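Local coordinates for protein beta-L-arabinobiosidase (Bacteroides thetaiotaomicron, PDB 5MQR) that probably cleaves glycosidic bonds in plant pectin as a beta-L-arabinobiosidase, contributing to the breakdown of complex pectin by a gut bacterium, at residues G154-K159 with P239-Q244; F668-Y673 with G990-G995; K749-N754 with Y796-V801. All coordinates share one frame; numbering follows the deposited sequence.

Contact 1 (G154-K159 with P239-Q244); sequences GFYVSK and PLYMMQ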
loop_
_atom_site.group_PDB
_atom_site.type_symbol
_atom_site.label_atom_id
_atom_site.label_comp_id
_atom_site.label_asym_id
_atom_site.label_seq_id
_atom_site.Cartn_x
_atom_site.Cartn_y
_atom_site.Cartn_z
ATOM N N GLY A 154 -10.205 14.082 30.510
ATOM C CA GLY A 154 -10.924 15.323 30.307
ATOM C C GLY A 154 -12.382 15.267 29.889
ATOM O O GLY A 154 -13.079 16.261 30.074
ATOM N N PHE A 155 -12.850 14.126 29.378
ATOM C CA PHE A 155 -14.100 14.050 28.656
ATOM C C PHE A 155 -14.777 12.702 28.829
ATOM O O PHE A 155 -14.100 11.680 28.815
ATOM C CB PHE A 155 -13.873 14.237 27.153
ATOM C CG PHE A 155 -13.480 15.626 26.739
ATOM C CD1 PHE A 155 -14.350 16.678 26.894
ATOM C CD2 PHE A 155 -12.272 15.857 26.121
ATOM C CE1 PHE A 155 -14.002 17.955 26.471
ATOM C CE2 PHE A 155 -11.918 17.126 25.704
ATOM C CZ PHE A 155 -12.785 18.180 25.883
ATOM N N TYR A 156 -16.109 12.706 28.925
ATOM C CA TYR A 156 -16.939 11.486 28.855
ATOM C C TYR A 156 -18.214 11.773 28.059
ATOM O O TYR A 156 -18.935 12.729 28.361
ATOM C CB TYR A 156 -17.332 11.016 30.267
ATOM C CG TYR A 156 -18.311 9.861 30.283
ATOM C CD1 TYR A 156 -17.935 8.625 29.777
ATOM C CD2 TYR A 156 -19.588 9.993 30.817
ATOM C CE1 TYR A 156 -18.795 7.555 29.767
ATOM C CE2 TYR A 156 -20.464 8.924 30.823
ATOM C CZ TYR A 156 -20.069 7.702 30.290
ATOM O OH TYR A 156 -20.895 6.586 30.275
ATOM N N VAL A 157 -18.525 10.933 27.085
ATOM C CA VAL A 157 -19.817 10.983 26.402
ATOM C C VAL A 157 -20.712 9.913 27.022
ATOM O O VAL A 157 -20.406 8.715 26.961
ATOM C CB VAL A 157 -19.689 10.736 24.876
ATOM C CG1 VAL A 157 -21.081 10.714 24.212
ATOM C CG2 VAL A 157 -18.806 11.795 24.250
ATOM N N SER A 158 -21.825 10.349 27.599
ATOM C CA SER A 158 -22.715 9.458 28.329
ATOM C C SER A 158 -23.556 8.578 27.404
ATOM O O SER A 158 -23.560 8.738 26.171
ATOM C CB SER A 158 -23.615 10.261 29.254
ATOM O OG SER A 158 -24.693 10.825 28.539
ATOM N N LYS A 159 -24.253 7.632 28.014
ATOM C CA LYS A 159 -25.119 6.720 27.281
ATOM C C LYS A 159 -26.274 7.441 26.607
ATOM O O LYS A 159 -26.635 7.088 25.509
ATOM C CB LYS A 159 -25.639 5.624 28.198
ATOM C CG LYS A 159 -24.532 4.657 28.548
ATOM C CD LYS A 159 -25.042 3.581 29.480
ATOM C CE LYS A 159 -23.905 2.685 29.965
ATOM N NZ LYS A 159 -24.433 1.900 31.124
ATOM N N PRO A 239 -14.796 1.467 35.352
ATOM C CA PRO A 239 -13.421 1.270 35.832
ATOM C C PRO A 239 -12.348 1.835 34.928
ATOM O O PRO A 239 -11.321 2.250 35.439
ATOM C CB PRO A 239 -13.288 -0.254 35.918
ATOM C CG PRO A 239 -14.289 -0.770 34.932
ATOM C CD PRO A 239 -15.451 0.181 35.033
ATOM N N LEU A 240 -12.595 1.896 33.621
ATOM C CA LEU A 240 -11.658 2.527 32.696
ATOM C C LEU A 240 -11.419 4.019 33.003
ATOM O O LEU A 240 -10.336 4.542 32.737
ATOM C CB LEU A 240 -12.103 2.365 31.244
ATOM C CG LEU A 240 -12.269 0.931 30.748
ATOM C CD1 LEU A 240 -12.602 0.980 29.274
ATOM C CD2 LEU A 240 -11.018 0.098 30.996
ATOM N N TYR A 241 -12.432 4.688 33.539
ATOM C CA TYR A 241 -12.303 6.069 33.980
ATOM C C TYR A 241 -11.647 6.161 35.362
ATOM O O TYR A 241 -10.849 7.068 35.594
ATOM C CB TYR A 241 -13.665 6.802 33.903
ATOM C CG TYR A 241 -13.958 7.211 32.476
ATOM C CD1 TYR A 241 -14.347 6.271 31.514
ATOM C CD2 TYR A 241 -13.754 8.520 32.062
ATOM C CE1 TYR A 241 -14.576 6.648 30.192
ATOM C CE2 TYR A 241 -13.976 8.908 30.757
ATOM C CZ TYR A 241 -14.386 7.976 29.821
ATOM O OH TYR A 241 -14.574 8.397 28.517
HETATM N N MSE A 242 -11.923 5.216 36.263
HETATM C CA MSE A 242 -11.264 5.221 37.592
HETATM C C MSE A 242 -9.762 4.978 37.467
HETATM O O MSE A 242 -8.972 5.593 38.198
HETATM C CB MSE A 242 -11.908 4.242 38.555
HETATM C CG MSE A 242 -13.390 4.502 38.787
HETATM SE SE MSE A 242 -13.683 6.291 39.508
HETATM C CE MSE A 242 -14.075 7.248 37.834
HETATM N N MSE A 243 -9.349 4.166 36.493
HETATM C CA MSE A 243 -7.929 3.961 36.191
HETATM C C MSE A 243 -7.198 5.226 35.821
HETATM O O MSE A 243 -5.971 5.292 35.945
HETATM C CB MSE A 243 -7.733 2.995 35.030
HETATM C CG MSE A 243 -8.156 1.565 35.362
HETATM SE SE MSE A 243 -7.086 0.769 36.812
HETATM C CE MSE A 243 -5.527 0.386 35.665
ATOM N N GLN A 244 -7.933 6.234 35.354
ATOM C CA GLN A 244 -7.348 7.509 34.941
ATOM C C GLN A 244 -7.475 8.580 35.996
ATOM O O GLN A 244 -7.209 9.735 35.720
ATOM C CB GLN A 244 -7.990 7.981 33.634
ATOM C CG GLN A 244 -7.847 6.982 32.500
ATOM C CD GLN A 244 -8.547 7.429 31.232
ATOM O OE1 GLN A 244 -8.122 8.389 30.580
ATOM N NE2 GLN A 244 -9.643 6.745 30.885
#
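Y156 and Y241 meet as a T-shaped aromatic pair: the edge of the Y156 ring is turned toward the face of the Y241 ring, with the ring centroids 5.2 Å apart and the planes at 79°. The touching atom of Y156 is CD1, which lies 3.6 Å from CZ of Y241 and so contacts the phenol end of its partner. Two torsions bring the rings together. CB of Y156 points to the helix, and with CG anti to the backbone N (chi1 174°) the ring is set so that its CD1 edge meets Y241; Y241 turns its CG away from its own carbonyl carbon (chi1 -79°) to reach across. The hydroxyl of Y241 ends near the plane of the Y156 ring, at its edge, while the carbonyl of F155 faces the edge of the Y241 ring, with F155 O 3.4 Å from CE2 of Y241. Tyrosine suits both places because each ring packs in a buried setting and each hydroxyl still finds a polar mate: Y241 OH bonds to N379 ND2, and Y156 OH to E234, whose same oxygen also receives K159 N. The contact sets helix 239-242 against strand 148-157, an outer strand of a four-stranded antiparallel sheet, consistent with a propeller blade. With a leucine in place of Y241, the Y156 edge would probably lose its aromatic face and N379 the hydroxyl it binds. Chemically, the pairing is aromatic, with the Y241 hydroxyl at the junction itself, bonded to N379, and the Y156 hydroxyl reaching out to E234, which probably limits how far either ring can turn, without a charge being buried between the two segments.

Contact 2 (F668-Y673 with G990-G995); sequences FEEMYY and GRPYIG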
loop_
_atom_site.group_PDB
_atom_site.type_symbol
_atom_site.label_atom_id
_atom_site.label_comp_id
_atom_site.label_asym_id
_atom_site.label_seq_id
_atom_site.Cartn_x
_atom_site.Cartn_y
_atom_site.Cartn_z
ATOM N N PHE A 668 5.823 -20.687 -5.488
ATOM C CA PHE A 668 5.095 -19.907 -6.492
ATOM C C PHE A 668 5.853 -18.655 -6.939
ATOM O O PHE A 668 5.923 -18.338 -8.143
ATOM C CB PHE A 668 3.735 -19.450 -5.942
ATOM C CG PHE A 668 2.616 -20.435 -6.128
ATOM C CD1 PHE A 668 2.370 -21.427 -5.182
ATOM C CD2 PHE A 668 1.782 -20.338 -7.218
ATOM C CE1 PHE A 668 1.318 -22.325 -5.345
ATOM C CE2 PHE A 668 0.716 -21.224 -7.385
ATOM C CZ PHE A 668 0.478 -22.210 -6.442
ATOM N N GLU A 669 6.402 -17.951 -5.965
ATOM C CA GLU A 669 7.134 -16.743 -6.228
ATOM C C GLU A 669 8.393 -17.063 -7.031
ATOM O O GLU A 669 8.635 -16.440 -8.048
ATOM C CB GLU A 669 7.491 -16.004 -4.929
ATOM C CG GLU A 669 8.092 -14.620 -5.176
ATOM C CD GLU A 669 8.402 -13.867 -3.901
ATOM O OE1 GLU A 669 7.443 -13.331 -3.299
ATOM O OE2 GLU A 669 9.597 -13.819 -3.503
ATOM N N GLU A 670 9.162 -18.050 -6.585
ATOM C CA GLU A 670 10.383 -18.455 -7.266
ATOM C C GLU A 670 10.100 -18.889 -8.701
ATOM O O GLU A 670 10.868 -18.562 -9.587
ATOM C CB GLU A 670 11.077 -19.595 -6.518
ATOM C CG GLU A 670 12.359 -20.076 -7.175
ATOM C CD GLU A 670 13.057 -21.152 -6.371
ATOM O OE1 GLU A 670 12.465 -22.220 -6.106
ATOM O OE2 GLU A 670 14.219 -20.936 -6.016
HETATM N N MSE A 671 9.004 -19.612 -8.908
HETATM C CA MSE A 671 8.659 -20.136 -10.249
HETATM C C MSE A 671 8.252 -19.022 -11.161
HETATM O O MSE A 671 8.517 -19.076 -12.349
HETATM C CB MSE A 671 7.551 -21.186 -10.186
HETATM C CG MSE A 671 7.422 -22.028 -11.450
HETATM SE SE MSE A 671 9.128 -22.964 -11.883
HETATM C CE MSE A 671 9.427 -23.824 -10.136
ATOM N N TYR A 672 7.592 -18.001 -10.610
ATOM C CA TYR A 672 7.250 -16.816 -11.347
ATOM C C TYR A 672 8.494 -16.237 -11.992
ATOM O O TYR A 672 8.551 -16.027 -13.196
ATOM C CB TYR A 672 6.585 -15.773 -10.433
ATOM C CG TYR A 672 6.162 -14.565 -11.198
ATOM C CD1 TYR A 672 4.939 -14.520 -11.843
ATOM C CD2 TYR A 672 7.013 -13.467 -11.322
ATOM C CE1 TYR A 672 4.568 -13.408 -12.576
ATOM C CE2 TYR A 672 6.643 -12.351 -12.054
ATOM C CZ TYR A 672 5.420 -12.329 -12.677
ATOM O OH TYR A 672 5.076 -11.235 -13.445
ATOM N N TYR A 673 9.503 -15.996 -11.177
ATOM C CA TYR A 673 10.725 -15.383 -11.677
ATOM C C TYR A 673 11.511 -16.346 -12.546
ATOM O O TYR A 673 12.024 -15.928 -13.593
ATOM C CB TYR A 673 11.559 -14.763 -10.525
ATOM C CG TYR A 673 10.831 -13.570 -9.973
ATOM C CD1 TYR A 673 10.834 -12.351 -10.652
ATOM C CD2 TYR A 673 10.031 -13.684 -8.830
ATOM C CE1 TYR A 673 10.101 -11.264 -10.166
ATOM C CE2 TYR A 673 9.295 -12.618 -8.346
ATOM C CZ TYR A 673 9.329 -11.417 -9.011
ATOM O OH TYR A 673 8.588 -10.381 -8.521
ATOM N N GLY A 990 16.824 -30.559 -7.189
ATOM C CA GLY A 990 16.630 -29.512 -6.212
ATOM C C GLY A 990 16.526 -28.084 -6.707
ATOM O O GLY A 990 16.409 -27.163 -5.895
ATOM N N ARG A 991 16.537 -27.890 -8.020
ATOM C CA ARG A 991 16.556 -26.558 -8.611
ATOM C C ARG A 991 15.406 -26.423 -9.573
ATOM O O ARG A 991 15.000 -27.404 -10.163
ATOM C CB ARG A 991 17.837 -26.343 -9.398
ATOM C CG ARG A 991 19.095 -26.506 -8.578
ATOM C CD ARG A 991 20.330 -26.160 -9.387
ATOM N NE ARG A 991 20.655 -27.183 -10.387
ATOM C CZ ARG A 991 21.376 -28.271 -10.156
ATOM N NH1 ARG A 991 21.853 -28.551 -8.938
ATOM N NH2 ARG A 991 21.621 -29.103 -11.152
ATOM N N PRO A 992 14.889 -25.203 -9.744
ATOM C CA PRO A 992 13.824 -25.013 -10.723
ATOM C C PRO A 992 14.253 -25.518 -12.090
ATOM O O PRO A 992 15.438 -25.410 -12.462
ATOM C CB PRO A 992 13.607 -23.504 -10.764
ATOM C CG PRO A 992 14.279 -22.940 -9.550
ATOM C CD PRO A 992 15.226 -23.965 -9.010
ATOM N N TYR A 993 13.285 -26.097 -12.800
ATOM C CA TYR A 993 13.538 -26.836 -14.008
ATOM C C TYR A 993 12.251 -26.948 -14.820
ATOM O O TYR A 993 11.210 -27.318 -14.281
ATOM C CB TYR A 993 14.059 -28.212 -13.650
ATOM C CG TYR A 993 14.446 -29.053 -14.838
ATOM C CD1 TYR A 993 13.498 -29.802 -15.509
ATOM C CD2 TYR A 993 15.777 -29.136 -15.272
ATOM C CE1 TYR A 993 13.840 -30.603 -16.595
ATOM C CE2 TYR A 993 16.133 -29.930 -16.370
ATOM C CZ TYR A 993 15.145 -30.650 -17.037
ATOM O OH TYR A 993 15.417 -31.473 -18.116
ATOM N N ILE A 994 12.336 -26.601 -16.098
ATOM C CA ILE A 994 11.236 -26.792 -17.035
ATOM C C ILE A 994 11.815 -27.603 -18.193
ATOM O O ILE A 994 12.696 -27.132 -18.947
ATOM C CB ILE A 994 10.553 -25.480 -17.499
ATOM C CG1 ILE A 994 9.381 -25.757 -18.459
ATOM C CG2 ILE A 994 11.514 -24.524 -18.185
ATOM C CD1 ILE A 994 8.280 -26.624 -17.878
ATOM N N GLY A 995 11.336 -28.841 -18.279
ATOM C CA GLY A 995 11.719 -29.798 -19.307
ATOM C C GLY A 995 10.556 -30.139 -20.216
ATOM O O GLY A 995 9.572 -29.398 -20.304
#
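E670 OE1 is hydrogen-bonded to the hydroxyl of Y987, and the bond probably steadies the carboxylate over P992. The flat carboxylate meets the pyrrolidine ring at one atom: CG of P992 stands almost directly above the carboxylate plane, 3.8 Å from CD of E670. Its distances to the two oxygens are nearly equal, 4.0 Å from P992 CG to OE1 of E670 and 4.1 Å to OE2, so the contact is with the face of the group, while OE1 bonds to Y987. The E670 chain is fully stretched, its CG anti to the backbone N (chi1 180°), which carries the acid straight off the helix and across the proline at about a right angle. Glutamate suits this place because its methylenes span the gap while its end reaches the tyrosine. M671, a selenomethionine, comes in beside it. Its chain is bent at both chi2 and chi3 (58° and 53°), the second setting the terminal methyl so that CE lies 4.2 Å from CB of P992. A rigid, apolar proline suits this meeting with both side chains, and its ring also touches F633 and M636 of helix 627-636 and Y674 of helix 666-680. Next to it, R991 makes a salt bridge with E637. Y987 belongs to strand 987-988, the antiparallel partner of 991-992, so E670 touches both strands of one small hairpin. The arrangement is thus a helix packed on a small beta-hairpin that follows directly on helix 972-985, in a region consistent with the (alpha/alpha)6 barrel of six-hairpin glycosidases.

Contact 3 (K749-N754 with Y796-V801); sequences KFSSWN and YWQGDV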
loop_
_atom_site.group_PDB
_atom_site.type_symbol
_atom_site.label_atom_id
_atom_site.label_comp_id
_atom_site.label_asym_id
_atom_site.label_seq_id
_atom_site.Cartn_x
_atom_site.Cartn_y
_atom_site.Cartn_z
ATOM N N LYS A 749 3.847 -27.517 -40.547
ATOM C CA LYS A 749 4.154 -28.754 -39.837
ATOM C C LYS A 749 3.434 -28.895 -38.503
ATOM O O LYS A 749 3.459 -29.968 -37.925
ATOM C CB LYS A 749 5.675 -28.898 -39.609
ATOM C CG LYS A 749 6.524 -28.981 -40.879
ATOM C CD LYS A 749 6.232 -30.245 -41.666
ATOM C CE LYS A 749 7.136 -30.362 -42.882
ATOM N NZ LYS A 749 6.518 -31.295 -43.872
ATOM N N PHE A 750 2.815 -27.822 -38.010
ATOM C CA PHE A 750 2.105 -27.876 -36.741
ATOM C C PHE A 750 0.808 -27.083 -36.757
ATOM O O PHE A 750 0.738 -25.983 -37.333
ATOM C CB PHE A 750 2.995 -27.379 -35.597
ATOM C CG PHE A 750 4.187 -28.254 -35.333
ATOM C CD1 PHE A 750 4.049 -29.438 -34.618
ATOM C CD2 PHE A 750 5.434 -27.921 -35.829
ATOM C CE1 PHE A 750 5.141 -30.269 -34.386
ATOM C CE2 PHE A 750 6.531 -28.738 -35.592
ATOM C CZ PHE A 750 6.385 -29.916 -34.877
ATOM N N SER A 751 -0.213 -27.659 -36.119
ATOM C CA SER A 751 -1.482 -27.002 -35.937
ATOM C C SER A 751 -1.262 -25.635 -35.304
ATOM O O SER A 751 -0.266 -25.404 -34.605
ATOM C CB SER A 751 -2.406 -27.830 -35.045
ATOM O OG SER A 751 -2.621 -29.130 -35.564
ATOM N N SER A 752 -2.211 -24.737 -35.563
ATOM C CA SER A 752 -2.091 -23.331 -35.163
ATOM C C SER A 752 -3.356 -22.777 -34.514
ATOM O O SER A 752 -4.458 -22.932 -35.076
ATOM C CB SER A 752 -1.761 -22.478 -36.392
ATOM O OG SER A 752 -1.824 -21.106 -36.064
ATOM N N TRP A 753 -3.182 -22.119 -33.359
ATOM C CA TRP A 753 -4.193 -21.193 -32.820
ATOM C C TRP A 753 -3.689 -19.765 -32.831
ATOM O O TRP A 753 -4.087 -18.945 -32.019
ATOM C CB TRP A 753 -4.738 -21.626 -31.451
ATOM C CG TRP A 753 -3.877 -21.532 -30.226
ATOM C CD1 TRP A 753 -3.840 -20.513 -29.359
ATOM C CD2 TRP A 753 -2.998 -22.535 -29.697
ATOM N NE1 TRP A 753 -2.984 -20.779 -28.334
ATOM C CE2 TRP A 753 -2.461 -22.027 -28.507
ATOM C CE3 TRP A 753 -2.631 -23.816 -30.103
ATOM C CZ2 TRP A 753 -1.556 -22.740 -27.726
ATOM C CZ3 TRP A 753 -1.732 -24.530 -29.323
ATOM C CH2 TRP A 753 -1.197 -23.989 -28.156
ATOM N N ASN A 754 -2.897 -19.425 -33.839
ATOM C CA ASN A 754 -2.175 -18.156 -33.820
ATOM C C ASN A 754 -3.003 -16.913 -34.037
ATOM O O ASN A 754 -2.618 -15.847 -33.543
ATOM C CB ASN A 754 -1.021 -18.177 -34.805
ATOM C CG ASN A 754 0.054 -19.155 -34.400
ATOM O OD1 ASN A 754 0.191 -19.527 -33.220
ATOM N ND2 ASN A 754 0.802 -19.619 -35.384
ATOM N N TYR A 796 -12.090 -30.528 -39.169
ATOM C CA TYR A 796 -10.654 -30.560 -39.434
ATOM C C TYR A 796 -10.087 -31.916 -38.993
ATOM O O TYR A 796 -10.603 -32.554 -38.071
ATOM C CB TYR A 796 -9.915 -29.364 -38.775
ATOM C CG TYR A 796 -10.115 -28.024 -39.511
ATOM C CD1 TYR A 796 -11.274 -27.282 -39.344
ATOM C CD2 TYR A 796 -9.154 -27.536 -40.395
ATOM C CE1 TYR A 796 -11.474 -26.080 -40.023
ATOM C CE2 TYR A 796 -9.340 -26.352 -41.076
ATOM C CZ TYR A 796 -10.504 -25.614 -40.890
ATOM O OH TYR A 796 -10.724 -24.425 -41.565
ATOM N N TRP A 797 -9.067 -32.375 -39.711
ATOM C CA TRP A 797 -8.269 -33.507 -39.289
ATOM C C TRP A 797 -6.871 -33.034 -39.039
ATOM O O TRP A 797 -6.432 -32.039 -39.605
ATOM C CB TRP A 797 -8.224 -34.629 -40.322
ATOM C CG TRP A 797 -7.625 -34.261 -41.641
ATOM C CD1 TRP A 797 -8.302 -33.832 -42.747
ATOM C CD2 TRP A 797 -6.238 -34.293 -42.009
ATOM N NE1 TRP A 797 -7.428 -33.598 -43.780
ATOM C CE2 TRP A 797 -6.153 -33.871 -43.357
ATOM C CE3 TRP A 797 -5.059 -34.636 -41.336
ATOM C CZ2 TRP A 797 -4.931 -33.784 -44.046
ATOM C CZ3 TRP A 797 -3.832 -34.539 -42.018
ATOM C CH2 TRP A 797 -3.779 -34.112 -43.352
ATOM N N GLN A 798 -6.165 -33.759 -38.184
ATOM C CA GLN A 798 -4.730 -33.612 -38.078
ATOM C C GLN A 798 -4.128 -34.893 -37.585
ATOM O O GLN A 798 -4.694 -35.544 -36.706
ATOM C CB GLN A 798 -4.383 -32.495 -37.113
ATOM C CG GLN A 798 -2.900 -32.157 -37.069
ATOM C CD GLN A 798 -2.372 -31.549 -38.348
ATOM O OE1 GLN A 798 -2.302 -32.200 -39.383
ATOM N NE2 GLN A 798 -1.950 -30.295 -38.268
ATOM N N GLY A 799 -2.979 -35.257 -38.139
ATOM C CA GLY A 799 -2.163 -36.325 -37.549
ATOM C C GLY A 799 -1.667 -35.917 -36.175
ATOM O O GLY A 799 -1.324 -34.747 -35.963
ATOM N N ASP A 800 -1.645 -36.841 -35.219
ATOM C CA ASP A 800 -1.309 -36.435 -33.838
ATOM C C ASP A 800 0.127 -35.881 -33.725
ATOM O O ASP A 800 0.360 -34.949 -32.976
ATOM C CB ASP A 800 -1.665 -37.502 -32.773
ATOM C CG ASP A 800 -0.844 -38.802 -32.881
ATOM O OD1 ASP A 800 -0.088 -39.011 -33.859
ATOM O OD2 ASP A 800 -0.981 -39.624 -31.948
ATOM N N VAL A 801 1.042 -36.378 -34.552
ATOM C CA VAL A 801 2.422 -35.852 -34.642
ATOM C C VAL A 801 2.441 -34.344 -35.006
ATOM O O VAL A 801 3.252 -33.575 -34.484
ATOM C CB VAL A 801 3.287 -36.671 -35.662
ATOM C CG1 VAL A 801 4.703 -36.109 -35.771
ATOM C CG2 VAL A 801 3.349 -38.152 -35.282
#
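Two loops of the helical glycoside hydrolase domain, one leading into helix 754-765 and the other lying ahead of helix 820-839, are joined by the side chains of S751 and Q798. The amide NE2 of Q798 donates to OG of S751 over 3.0 Å, at an N-H...O angle of 164°, and the hydroxyl lies close to the plane of the amide. Glutamine reaches it by a bend: chi1, with CG anti to the backbone N, puts Q798 CG 3.4 Å from S751 OG, and chi2 of 67° then brings NE2 round to it. The same hydroxyl is bonded to D803, so a small residue with one polar atom serves two partners, and serine suits a buried spot where a larger side chain would have to displace them. At the other end of the amide, OE1 of Q798 takes a weak bond from the backbone N of G799. Immediately after S751 the chain forms an ST turn, in which OG of S752 accepts from N of N754 at 3.0 Å; W753 sits between them at the N-cap of helix 754-765, its indole packed among H714, Y825, Y893 and F894. S752 OG is tied to E781 of helix 768-788 as well, which fixes the start of the helix to its neighbour. Toward the surface the two loops meet again more lightly: the F750 ring approaches the backbone carbonyl of V801 obliquely, its CE1 3.8 Å from V801 O, and the V801 side chain lies next to a bound HEPES buffer molecule.

Along the chain, contact 1 comes first and is complete before either of the others begins. It lies within the N-terminal propeller range, about 58 Å from contact 2 and 79 Å from contact 3 between centres, on the far side of the molecule's centre from both. Contacts 2 and 3 lie on the same side of that centre without touching, their centres 30 Å apart and their nearest atoms about 14 Å apart. Both segments of contact 3 fall within the long span from 673 to 990 that contact 2 brackets, a span rich in helix. The protein therefore joins a beta-rich region to a helical glycoside hydrolase region: contact 1 lies within the first, contacts 2 and 3 in the helix-rich one.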